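Local coordinates for protein putative aminooxidase (Propionibacterium acnes, PDB 2B9Y) that probably isomerises double bonds of polyunsaturated fatty acids with the help of bound FAD, as a member of the flavin-containing amine oxidoreductase family, at residues Asp284-Lys289 and Ile325-Leu330. Residues are numbered along the deposited sequence; the frame is centred on the assembly and turned at random.
With BU1 (1,4-butanediol), chain G.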
loop_
_atom_site.group_PDB
_atom_site.type_symbol
_atom_site.label_atom_id
_atom_site.label_comp_id
_atom_site.label_asym_id
_atom_site.label_seq_id
_atom_site.Cartn_x
_atom_site.Cartn_y
_atom_site.Cartn_z
ATOM N N ASP A 284 -4.735 -13.300 -7.892
ATOM C CA ASP A 284 -5.664 -14.348 -8.258
ATOM C C ASP A 284 -5.950 -15.231 -7.072
ATOM O O ASP A 284 -5.035 -15.742 -6.438
ATOM C CB ASP A 284 -5.161 -15.161 -9.435
ATOM C CG ASP A 284 -5.228 -14.388 -10.745
ATOM O OD1 ASP A 284 -6.195 -14.590 -11.520
ATOM O OD2 ASP A 284 -4.323 -13.569 -10.985
ATOM N N ALA A 285 -7.248 -15.373 -6.784
ATOM C CA ALA A 285 -7.732 -16.265 -5.727
ATOM C C ALA A 285 -8.032 -17.643 -6.338
ATOM O O ALA A 285 -8.960 -17.809 -7.120
ATOM C CB ALA A 285 -8.974 -15.653 -5.024
ATOM N N CYS A 286 -7.225 -18.626 -5.953
ATOM C CA CYS A 286 -7.155 -19.899 -6.631
ATOM C C CYS A 286 -7.508 -21.060 -5.724
ATOM O O CYS A 286 -7.228 -21.053 -4.529
ATOM C CB CYS A 286 -5.738 -20.161 -7.134
ATOM S SG CYS A 286 -5.056 -18.969 -8.265
ATOM N N LEU A 287 -8.136 -22.059 -6.331
ATOM C CA LEU A 287 -8.308 -23.367 -5.728
ATOM C C LEU A 287 -7.272 -24.207 -6.427
ATOM O O LEU A 287 -7.149 -24.135 -7.646
ATOM C CB LEU A 287 -9.723 -23.899 -5.974
ATOM C CG LEU A 287 -10.873 -23.121 -5.313
ATOM C CD1 LEU A 287 -12.252 -23.719 -5.717
ATOM C CD2 LEU A 287 -10.680 -23.096 -3.783
ATOM N N VAL A 288 -6.507 -24.980 -5.666
ATOM C CA VAL A 288 -5.366 -25.713 -6.229
ATOM C C VAL A 288 -5.331 -27.174 -5.787
ATOM O O VAL A 288 -5.782 -27.519 -4.710
ATOM C CB VAL A 288 -4.001 -25.031 -5.849
ATOM C CG1 VAL A 288 -3.939 -23.569 -6.304
ATOM C CG2 VAL A 288 -3.740 -25.116 -4.329
ATOM N N LYS A 289 -4.747 -28.029 -6.620
ATOM C CA LYS A 289 -4.440 -29.409 -6.220
ATOM C C LYS A 289 -3.014 -29.482 -5.659
ATOM O O LYS A 289 -2.215 -28.552 -5.835
ATOM C CB LYS A 289 -4.599 -30.361 -7.402
ATOM C CG LYS A 289 -5.940 -30.265 -8.120
ATOM C CD LYS A 289 -6.308 -31.604 -8.784
ATOM C CE LYS A 289 -7.138 -31.490 -10.085
ATOM N NZ LYS A 289 -8.551 -31.020 -9.915
ATOM N N ILE A 325 -5.946 -20.157 -2.215
ATOM C CA ILE A 325 -4.554 -19.717 -2.324
ATOM C C ILE A 325 -4.495 -18.538 -3.273
ATOM O O ILE A 325 -4.845 -18.676 -4.430
ATOM C CB ILE A 325 -3.620 -20.829 -2.852
ATOM C CG1 ILE A 325 -3.657 -22.068 -1.919
ATOM C CG2 ILE A 325 -2.151 -20.257 -3.037
ATOM C CD1 ILE A 325 -3.010 -21.905 -0.523
ATOM N N THR A 326 -4.029 -17.379 -2.799
ATOM C CA THR A 326 -3.855 -16.212 -3.664
ATOM C C THR A 326 -2.425 -16.114 -4.220
ATOM O O THR A 326 -1.446 -16.362 -3.499
ATOM C CB THR A 326 -4.218 -14.864 -2.965
ATOM O OG1 THR A 326 -3.760 -14.849 -1.596
ATOM C CG2 THR A 326 -5.739 -14.593 -3.035
ATOM N N THR A 327 -2.332 -15.718 -5.489
ATOM C CA THR A 327 -1.081 -15.518 -6.198
ATOM C C THR A 327 -0.942 -14.026 -6.533
ATOM O O THR A 327 -1.944 -13.265 -6.599
ATOM C CB THR A 327 -1.045 -16.359 -7.503
ATOM O OG1 THR A 327 -2.054 -15.903 -8.413
ATOM C CG2 THR A 327 -1.287 -17.844 -7.207
ATOM N N TYR A 328 0.306 -13.597 -6.687
ATOM C CA TYR A 328 0.635 -12.165 -6.804
ATOM C C TYR A 328 1.668 -11.974 -7.924
ATOM O O TYR A 328 2.704 -12.646 -7.946
ATOM C CB TYR A 328 1.213 -11.635 -5.474
ATOM C CG TYR A 328 0.271 -11.837 -4.356
ATOM C CD1 TYR A 328 -0.612 -10.845 -3.994
ATOM C CD2 TYR A 328 0.212 -13.066 -3.683
ATOM C CE1 TYR A 328 -1.531 -11.054 -2.972
ATOM C CE2 TYR A 328 -0.688 -13.278 -2.687
ATOM C CZ TYR A 328 -1.553 -12.285 -2.322
ATOM O OH TYR A 328 -2.445 -12.502 -1.311
ATOM N N LEU A 329 1.363 -11.062 -8.837
ATOM C CA LEU A 329 2.237 -10.758 -9.964
ATOM C C LEU A 329 2.100 -9.289 -10.375
ATOM O O LEU A 329 1.056 -8.667 -10.166
ATOM C CB LEU A 329 1.949 -11.702 -11.131
ATOM C CG LEU A 329 0.607 -11.530 -11.861
ATOM C CD1 LEU A 329 0.667 -10.449 -12.985
ATOM C CD2 LEU A 329 0.165 -12.897 -12.437
ATOM N N LEU A 330 3.173 -8.747 -10.956
ATOM C CA LEU A 330 3.174 -7.370 -11.501
ATOM C C LEU A 330 3.086 -7.379 -13.033
ATOM O O LEU A 330 3.671 -8.246 -13.691
ATOM C CB LEU A 330 4.406 -6.590 -11.040
ATOM C CG LEU A 330 4.335 -5.984 -9.639
ATOM C CD1 LEU A 330 5.733 -5.519 -9.107
ATOM C CD2 LEU A 330 3.317 -4.823 -9.639
HETATM C C1 BU1 G . 2.940 -13.822 1.825
HETATM C C2 BU1 G . 1.910 -13.232 0.852
HETATM C C3 BU1 G . 2.416 -11.875 0.361
HETATM C C4 BU1 G . 1.534 -11.228 -0.713
HETATM O O5 BU1 G . 2.524 -14.968 2.592
HETATM O O6 BU1 G . 1.420 -9.783 -0.573
HETATM O O HOH W 1 -1.857 -13.263 -9.726
#
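Asp284, Ala285 and Cys286 pair antiparallel with Thr327, Thr326 and Ile325 in the mixed sheet of this member of the flavin-containing amine oxidoreductase family, where strand 277-288 lies between strands 325-330 and 359-373. Two hydrogen-bonded pairs flank the non-hydrogen-bonded pair Ala285-Thr326. In the first, Thr327 N reaches Asp284 O at 2.9 Å, and Asp284 N returns a bond to Thr327 O. In the second, Ile325 N meets Cys286 O almost straight (167° at the hydrogen), whereas the bond from Cys286 N to Ile325 O is more bent, at 145°. Asp284 O also receives a CA-H...O contact from Thr326 CA at 3.1 Å.

On the face carrying Asp284, Cys286, Ile325 and Thr327, which Val348 of helix 341-354 helps cover, the Asp284 and Thr327 side chains cross at a slant, CB of Asp284 3.4 Å from Thr327 OG1. A water is hydrogen-bonded to Asp284 OD2 and to Thr327 OG1, bridging the two buried polar side chains. Glu365 comes close to the same carboxylate, which may raise its proton affinity. Farther along, Val288 CG2 touches Ile325 CG1 at 3.9 Å, the two side chains crossing at about a right angle. On the other face, with CG2 anti to its carbonyl carbon, Thr326 lays this methyl 3.7 Å from Ala285 CA. Beyond the paired residues, Tyr328 touches FAD, and C4 of a bound 1,4-butanediol sits 3.5 Å above the centre of its ring.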